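Local coordinates for protein 2-oxoglutarate-dependent dioxygenase tropC (Talaromyces stipitatus, PDB 6XJJ) that uses a non-haem iron centre and 2-oxoglutarate as a dioxygenase in the biosynthesis of fungal tropolones, at residues A[87-98]-A[173-184]. Residues are numbered along the deposited sequence; the frame is centred on the assembly and turned at random.
Sequences AREKIFGCTKKF and EFRQPVMEYRAL
I91 and Y181 form the middle of an apolar seam between helix segments 87-98 and 173-184, whose axes approach to 9.2 Å with 136° between their N-to-C directions. The evidence for a CH-pi contact is that I91 CG1 stands 4.1 Å from the centroid of the Y181 ring, over one face and 18° off its normal. A chi1 of -165°, with CG1 anti to the backbone N, lays CG1 over that face; CD1 beyond it reaches Y181 CB at 3.7 Å and packs toward V178. One turn before I91, A87 CB meets L184 CD1 at 3.8 Å; one turn after it, C94 packs at the closest CA pair, C94 with F174, 5.4 Å apart. There C94 SG lies 3.3 Å from P177 CB.

Aromatic packing closes the end of the seam. The F98 and F174 rings lie in similar planes but are displaced, centroids 5.5 Å apart, leaving little face-to-face overlap; F174 CE1 also packs on F98 CB. C94 O lies at the edge of the F174 ring, in its plane, while V178 CG2, from F174's own helix, lies over one face of that ring. F142 meets both rings.

Charged groups flank the apolar seam: K97 NZ and E173 OE2 are 4.3 Å apart, and K90 NZ and E180 OE1 slightly farther, both beyond salt-bridge range.

I91, T95 and Y181 also touch V314 of strand 311-318, placing the pair of helices against the main sheet of the double-stranded beta-helix fold expected for this family. Cohesion between the helices therefore rests on apolar and aromatic packing, with electrostatics probably adding only a weak, solvent-screened attraction.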
ATOM      1  N   ALA A  87      -0.095  16.780   4.732  1.00 76.03           N
ATOM      2  CA  ALA A  87       0.599  15.870   3.832  1.00 77.00           C
ATOM      3  C   ALA A  87      -0.385  14.991   3.083  1.00 83.21           C
ATOM      4  O   ALA A  87      -0.163  14.649   1.914  1.00 63.58           O
ATOM      5  CB  ALA A  87       1.587  15.010   4.615  1.00 72.26           C
ATOM      6  N   ARG A  88      -1.485  14.618   3.737  1.00 88.09           N
ATOM      7  CA  ARG A  88      -2.487  13.795   3.073  1.00 80.68           C
ATOM      8  C   ARG A  88      -3.283  14.628   2.080  1.00 78.40           C
ATOM      9  O   ARG A  88      -3.594  14.165   0.978  1.00 83.17           O
ATOM     10  CB  ARG A  88      -3.398  13.147   4.118  1.00 92.47           C
ATOM     11  CG  ARG A  88      -2.645  12.246   5.103  1.00 94.20           C
ATOM     12  CD  ARG A  88      -3.576  11.534   6.065  1.00100.03           C
ATOM     13  NE  ARG A  88      -4.325  12.479   6.885  1.00112.11           N
ATOM     14  CZ  ARG A  88      -5.556  12.908   6.608  1.00125.99           C
ATOM     15  NH1 ARG A  88      -6.183  12.489   5.517  1.00121.77           N
ATOM     16  NH2 ARG A  88      -6.156  13.770   7.417  1.00119.37           N
ATOM     17  N   GLU A  89      -3.601  15.873   2.446  1.00 84.13           N
ATOM     18  CA  GLU A  89      -4.231  16.790   1.504  1.00 77.79           C
ATOM     19  C   GLU A  89      -3.375  16.963   0.257  1.00 76.33           C
ATOM     20  O   GLU A  89      -3.888  16.932  -0.869  1.00 80.51           O
ATOM     21  CB  GLU A  89      -4.461  18.142   2.179  1.00 88.18           C
ATOM     22  CG  GLU A  89      -5.504  18.120   3.278  1.00 96.54           C
ATOM     23  CD  GLU A  89      -5.492  19.393   4.105  1.00107.56           C
ATOM     24  OE1 GLU A  89      -4.566  20.217   3.918  1.00108.96           O
ATOM     25  OE2 GLU A  89      -6.390  19.567   4.958  1.00108.39           O
ATOM     26  N   LYS A  90      -2.066  17.127   0.435  1.00 85.03           N
ATOM     27  CA  LYS A  90      -1.231  17.510  -0.691  1.00 85.32           C
ATOM     28  C   LYS A  90      -1.114  16.369  -1.697  1.00 76.03           C
ATOM     29  O   LYS A  90      -1.113  16.619  -2.907  1.00 81.03           O
ATOM     30  CB  LYS A  90       0.142  17.958  -0.175  1.00 81.04           C
ATOM     31  CG  LYS A  90       0.922  18.829  -1.138  1.00 86.15           C
ATOM     32  CD  LYS A  90       2.326  19.160  -0.634  1.00103.45           C
ATOM     33  CE  LYS A  90       2.305  19.960   0.668  1.00102.41           C
ATOM     34  NZ  LYS A  90       3.682  20.385   1.073  1.00110.55           N
ATOM     35  N   ILE A  91      -1.069  15.116  -1.229  1.00 75.98           N
ATOM     36  CA  ILE A  91      -0.880  13.995  -2.152  1.00 73.61           C
ATOM     37  C   ILE A  91      -2.152  13.707  -2.949  1.00 74.52           C
ATOM     38  O   ILE A  91      -2.072  13.253  -4.097  1.00 74.64           O
ATOM     39  CB  ILE A  91      -0.402  12.732  -1.408  1.00 65.84           C
ATOM     40  CG1 ILE A  91       0.151  11.697  -2.388  1.00 66.20           C
ATOM     41  CG2 ILE A  91      -1.528  12.087  -0.616  1.00 71.15           C
ATOM     42  CD1 ILE A  91       1.465  12.101  -3.050  1.00 75.78           C
ATOM     43  N   PHE A  92      -3.338  13.932  -2.370  1.00 69.89           N
ATOM     44  CA  PHE A  92      -4.550  13.855  -3.181  1.00 77.55           C
ATOM     45  C   PHE A  92      -4.645  15.012  -4.163  1.00 67.77           C
ATOM     46  O   PHE A  92      -5.244  14.861  -5.232  1.00 75.40           O
ATOM     47  CB  PHE A  92      -5.809  13.818  -2.321  1.00 71.03           C
ATOM     48  CG  PHE A  92      -6.030  12.515  -1.630  1.00 76.66           C
ATOM     49  CD1 PHE A  92      -6.340  11.388  -2.364  1.00 67.93           C
ATOM     50  CD2 PHE A  92      -6.013  12.428  -0.252  1.00 80.84           C
ATOM     51  CE1 PHE A  92      -6.566  10.181  -1.745  1.00 84.31           C
ATOM     52  CE2 PHE A  92      -6.247  11.220   0.377  1.00 73.20           C
ATOM     53  CZ  PHE A  92      -6.528  10.098  -0.373  1.00 80.09           C
ATOM     54  N   GLY A  93      -4.083  16.169  -3.823  1.00 69.03           N
ATOM     55  CA  GLY A  93      -3.942  17.214  -4.821  1.00 75.63           C
ATOM     56  C   GLY A  93      -3.148  16.738  -6.020  1.00 71.86           C
ATOM     57  O   GLY A  93      -3.578  16.889  -7.166  1.00 80.58           O
ATOM     58  N   CYS A  94      -1.983  16.133  -5.767  1.00 71.00           N
ATOM     59  CA  CYS A  94      -1.164  15.618  -6.859  1.00 78.53           C
ATOM     60  C   CYS A  94      -1.920  14.579  -7.673  1.00 84.18           C
ATOM     61  O   CYS A  94      -1.851  14.574  -8.907  1.00 80.22           O
ATOM     62  CB  CYS A  94       0.131  15.014  -6.317  1.00 74.00           C
ATOM     63  SG  CYS A  94       1.216  16.216  -5.598  1.00109.72           S
ATOM     64  N   THR A  95      -2.648  13.693  -6.998  1.00 80.35           N
ATOM     65  CA  THR A  95      -3.289  12.583  -7.689  1.00 72.97           C
ATOM     66  C   THR A  95      -4.378  13.081  -8.629  1.00 74.26           C
ATOM     67  O   THR A  95      -4.495  12.602  -9.761  1.00 80.95           O
ATOM     68  CB  THR A  95      -3.856  11.614  -6.659  1.00 74.56           C
ATOM     69  OG1 THR A  95      -2.813  11.232  -5.755  1.00 69.81           O
ATOM     70  CG2 THR A  95      -4.375  10.379  -7.339  1.00 72.78           C
ATOM     71  N   LYS A  96      -5.171  14.053  -8.180  1.00 77.54           N
ATOM     72  CA  LYS A  96      -6.208  14.626  -9.032  1.00 84.33           C
ATOM     73  C   LYS A  96      -5.615  15.385 -10.214  1.00 79.21           C
ATOM     74  O   LYS A  96      -6.073  15.219 -11.348  1.00 79.36           O
ATOM     75  CB  LYS A  96      -7.113  15.518  -8.185  1.00 87.63           C
ATOM     76  CG  LYS A  96      -8.165  16.303  -8.947  1.00 93.56           C
ATOM     77  CD  LYS A  96      -9.142  16.955  -7.981  1.00 96.29           C
ATOM     78  CE  LYS A  96      -9.881  18.130  -8.601  1.00 89.25           C
ATOM     79  NZ  LYS A  96     -10.604  17.800  -9.855  1.00102.60           N
ATOM     80  N   LYS A  97      -4.597  16.212  -9.980  1.00 79.62           N
ATOM     81  CA  LYS A  97      -3.931  16.881 -11.092  1.00 79.87           C
ATOM     82  C   LYS A  97      -3.432  15.889 -12.130  1.00 76.77           C
ATOM     83  O   LYS A  97      -3.563  16.129 -13.336  1.00 79.18           O
ATOM     84  CB  LYS A  97      -2.781  17.754 -10.586  1.00 72.10           C
ATOM     85  CG  LYS A  97      -3.237  19.119 -10.089  1.00 94.27           C
ATOM     86  CD  LYS A  97      -2.135  19.907  -9.401  1.00102.08           C
ATOM     87  CE  LYS A  97      -2.624  21.305  -9.054  1.00107.58           C
ATOM     88  NZ  LYS A  97      -1.634  22.097  -8.280  1.00116.40           N
ATOM     89  N   PHE A  98      -2.864  14.765 -11.697  1.00 75.77           N
ATOM     90  CA  PHE A  98      -2.308  13.834 -12.672  1.00 82.94           C
ATOM     91  C   PHE A  98      -3.405  13.180 -13.504  1.00 79.32           C
ATOM     92  O   PHE A  98      -3.353  13.192 -14.738  1.00 82.21           O
ATOM     93  CB  PHE A  98      -1.465  12.765 -11.987  1.00 73.05           C
ATOM     94  CG  PHE A  98      -0.944  11.739 -12.937  1.00 76.94           C
ATOM     95  CD1 PHE A  98       0.177  12.000 -13.703  1.00 88.14           C
ATOM     96  CD2 PHE A  98      -1.596  10.533 -13.098  1.00 75.84           C
ATOM     97  CE1 PHE A  98       0.654  11.065 -14.596  1.00 89.09           C
ATOM     98  CE2 PHE A  98      -1.125   9.595 -13.988  1.00 80.65           C
ATOM     99  CZ  PHE A  98       0.003   9.863 -14.742  1.00 78.37           C
ATOM    100  N   GLU A 173       4.359  21.064  -8.615  1.00 81.05           N
ATOM    101  CA  GLU A 173       2.998  20.540  -8.561  1.00 86.23           C
ATOM    102  C   GLU A 173       2.968  19.057  -8.208  1.00 89.35           C
ATOM    103  O   GLU A 173       2.058  18.612  -7.498  1.00 88.14           O
ATOM    104  CB  GLU A 173       2.289  20.783  -9.893  1.00 82.95           C
ATOM    105  CG  GLU A 173       1.777  22.192 -10.098  1.00 97.97           C
ATOM    106  CD  GLU A 173       1.296  22.393 -11.517  1.00 95.02           C
ATOM    107  OE1 GLU A 173       1.655  21.559 -12.378  1.00 73.47           O
ATOM    108  OE2 GLU A 173       0.551  23.363 -11.776  1.00111.85           O
ATOM    109  N   PHE A 174       3.939  18.270  -8.680  1.00 76.75           N
ATOM    110  CA  PHE A 174       3.729  16.827  -8.697  1.00 71.45           C
ATOM    111  C   PHE A 174       4.919  16.035  -8.169  1.00 64.18           C
ATOM    112  O   PHE A 174       4.799  15.343  -7.154  1.00 69.34           O
ATOM    113  CB  PHE A 174       3.385  16.391 -10.123  1.00 75.87           C
ATOM    114  CG  PHE A 174       3.020  14.951 -10.247  1.00 70.67           C
ATOM    115  CD1 PHE A 174       1.787  14.504  -9.806  1.00 76.21           C
ATOM    116  CD2 PHE A 174       3.882  14.052 -10.836  1.00 79.96           C
ATOM    117  CE1 PHE A 174       1.436  13.184  -9.920  1.00 80.21           C
ATOM    118  CE2 PHE A 174       3.536  12.723 -10.961  1.00 83.24           C
ATOM    119  CZ  PHE A 174       2.307  12.288 -10.504  1.00 80.02           C
ATOM    120  N   ARG A 175       6.068  16.123  -8.835  1.00 63.09           N
ATOM    121  CA  ARG A 175       7.179  15.240  -8.490  1.00 72.93           C
ATOM    122  C   ARG A 175       7.625  15.435  -7.042  1.00 78.04           C
ATOM    123  O   ARG A 175       7.718  14.465  -6.278  1.00 71.63           O
ATOM    124  CB  ARG A 175       8.349  15.456  -9.447  1.00 80.57           C
ATOM    125  CG  ARG A 175       9.525  14.560  -9.105  1.00 73.71           C
ATOM    126  CD  ARG A 175      10.646  14.613 -10.126  1.00 74.14           C
ATOM    127  NE  ARG A 175      11.766  13.770  -9.708  1.00 82.57           N
ATOM    128  CZ  ARG A 175      12.801  13.441 -10.475  1.00 92.03           C
ATOM    129  NH1 ARG A 175      12.873  13.865 -11.732  1.00 77.73           N
ATOM    130  NH2 ARG A 175      13.768  12.672  -9.982  1.00 90.44           N
ATOM    131  N   GLN A 176       7.923  16.678  -6.646  1.00 74.56           N
ATOM    132  CA  GLN A 176       8.409  16.913  -5.287  1.00 80.12           C
ATOM    133  C   GLN A 176       7.429  16.396  -4.246  1.00 72.37           C
ATOM    134  O   GLN A 176       7.851  15.637  -3.356  1.00 73.20           O
ATOM    135  CB  GLN A 176       8.697  18.404  -5.070  1.00 78.67           C
ATOM    136  CG  GLN A 176       9.753  19.008  -5.981  1.00 86.46           C
ATOM    137  CD  GLN A 176       9.914  20.509  -5.766  1.00102.44           C
ATOM    138  OE1 GLN A 176       9.062  21.150  -5.147  1.00 97.83           O
ATOM    139  NE2 GLN A 176      10.970  21.085  -6.339  1.00102.74           N
ATOM    140  N   PRO A 177       6.140  16.745  -4.281  1.00 68.58           N
ATOM    141  CA  PRO A 177       5.222  16.182  -3.273  1.00 81.16           C
ATOM    142  C   PRO A 177       5.197  14.662  -3.271  1.00 79.52           C
ATOM    143  O   PRO A 177       5.226  14.044  -2.198  1.00 77.16           O
ATOM    144  CB  PRO A 177       3.862  16.758  -3.683  1.00 72.52           C
ATOM    145  CG  PRO A 177       4.142  17.914  -4.523  1.00 74.78           C
ATOM    146  CD  PRO A 177       5.470  17.721  -5.159  1.00 73.48           C
ATOM    147  N   VAL A 178       5.108  14.047  -4.457  1.00 61.18           N
ATOM    148  CA  VAL A 178       5.070  12.589  -4.567  1.00 67.22           C
ATOM    149  C   VAL A 178       6.261  11.964  -3.853  1.00 76.64           C
ATOM    150  O   VAL A 178       6.112  11.035  -3.049  1.00 64.95           O
ATOM    151  CB  VAL A 178       5.017  12.177  -6.049  1.00 75.59           C
ATOM    152  CG1 VAL A 178       5.261  10.693  -6.212  1.00 69.64           C
ATOM    153  CG2 VAL A 178       3.659  12.536  -6.634  1.00 70.64           C
ATOM    154  N   MET A 179       7.466  12.459  -4.140  1.00 71.18           N
ATOM    155  CA  MET A 179       8.655  11.890  -3.514  1.00 69.15           C
ATOM    156  C   MET A 179       8.717  12.196  -2.019  1.00 72.57           C
ATOM    157  O   MET A 179       9.213  11.368  -1.243  1.00 69.93           O
ATOM    158  CB  MET A 179       9.911  12.402  -4.211  1.00 70.44           C
ATOM    159  CG  MET A 179      10.059  11.981  -5.674  1.00 66.11           C
ATOM    160  SD  MET A 179      10.005  10.198  -5.966  1.00 75.59           S
ATOM    161  CE  MET A 179      11.373   9.637  -4.952  1.00 68.46           C
ATOM    162  N   GLU A 180       8.234  13.368  -1.594  1.00 64.64           N
ATOM    163  CA  GLU A 180       8.163  13.654  -0.164  1.00 66.67           C
ATOM    164  C   GLU A 180       7.215  12.694   0.544  1.00 70.51           C
ATOM    165  O   GLU A 180       7.543  12.167   1.612  1.00 69.70           O
ATOM    166  CB  GLU A 180       7.732  15.101   0.083  1.00 77.79           C
ATOM    167  CG  GLU A 180       8.773  16.161  -0.266  1.00 92.02           C
ATOM    168  CD  GLU A 180       8.253  17.568  -0.018  1.00 94.99           C
ATOM    169  OE1 GLU A 180       7.063  17.704   0.352  1.00 90.76           O
ATOM    170  OE2 GLU A 180       9.019  18.537  -0.216  1.00 96.54           O
ATOM    171  N   TYR A 181       6.037  12.448  -0.038  1.00 77.50           N
ATOM    172  CA  TYR A 181       5.104  11.495   0.552  1.00 63.78           C
ATOM    173  C   TYR A 181       5.727  10.105   0.623  1.00 65.15           C
ATOM    174  O   TYR A 181       5.591   9.405   1.635  1.00 58.02           O
ATOM    175  CB  TYR A 181       3.812  11.464  -0.263  1.00 71.98           C
ATOM    176  CG  TYR A 181       2.727  10.604   0.333  1.00 71.08           C
ATOM    177  CD1 TYR A 181       1.883  11.109   1.306  1.00 59.51           C
ATOM    178  CD2 TYR A 181       2.558   9.282  -0.062  1.00 61.48           C
ATOM    179  CE1 TYR A 181       0.882  10.334   1.860  1.00 69.33           C
ATOM    180  CE2 TYR A 181       1.566   8.494   0.491  1.00 63.85           C
ATOM    181  CZ  TYR A 181       0.732   9.029   1.455  1.00 69.25           C
ATOM    182  OH  TYR A 181      -0.263   8.262   2.012  1.00 81.45           O
ATOM    183  N   ARG A 182       6.421   9.694  -0.443  1.00 59.16           N
ATOM    184  CA  ARG A 182       7.171   8.441  -0.415  1.00 64.11           C
ATOM    185  C   ARG A 182       8.085   8.357   0.802  1.00 64.82           C
ATOM    186  O   ARG A 182       8.170   7.307   1.451  1.00 52.80           O
ATOM    187  CB  ARG A 182       7.991   8.281  -1.697  1.00 66.28           C
ATOM    188  CG  ARG A 182       7.169   7.946  -2.940  1.00 62.92           C
ATOM    189  CD  ARG A 182       8.067   7.762  -4.159  1.00 59.57           C
ATOM    190  NE  ARG A 182       8.956   6.629  -3.942  1.00 70.15           N
ATOM    191  CZ  ARG A 182       8.598   5.357  -4.093  1.00 74.77           C
ATOM    192  NH1 ARG A 182       7.364   5.031  -4.468  1.00 68.20           N
ATOM    193  NH2 ARG A 182       9.472   4.395  -3.852  1.00 75.68           N
ATOM    194  N   ALA A 183       8.789   9.441   1.121  1.00 61.19           N
ATOM    195  CA  ALA A 183       9.692   9.418   2.267  1.00 64.54           C
ATOM    196  C   ALA A 183       8.923   9.208   3.564  1.00 59.38           C
ATOM    197  O   ALA A 183       9.314   8.391   4.407  1.00 61.92           O
ATOM    198  CB  ALA A 183      10.493  10.712   2.320  1.00 60.91           C
ATOM    199  N   LEU A 184       7.825   9.945   3.747  1.00 64.18           N
ATOM    200  CA  LEU A 184       6.983   9.728   4.918  1.00 63.30           C
ATOM    201  C   LEU A 184       6.481   8.294   4.967  1.00 69.18           C
ATOM    202  O   LEU A 184       6.438   7.686   6.041  1.00 72.30           O
ATOM    203  CB  LEU A 184       5.805  10.703   4.912  1.00 67.09           C
ATOM    204  CG  LEU A 184       6.126  12.190   5.027  1.00 63.92           C
ATOM    205  CD1 LEU A 184       4.868  13.019   4.829  1.00 68.11           C
ATOM    206  CD2 LEU A 184       6.737  12.494   6.370  1.00 60.90           C
TER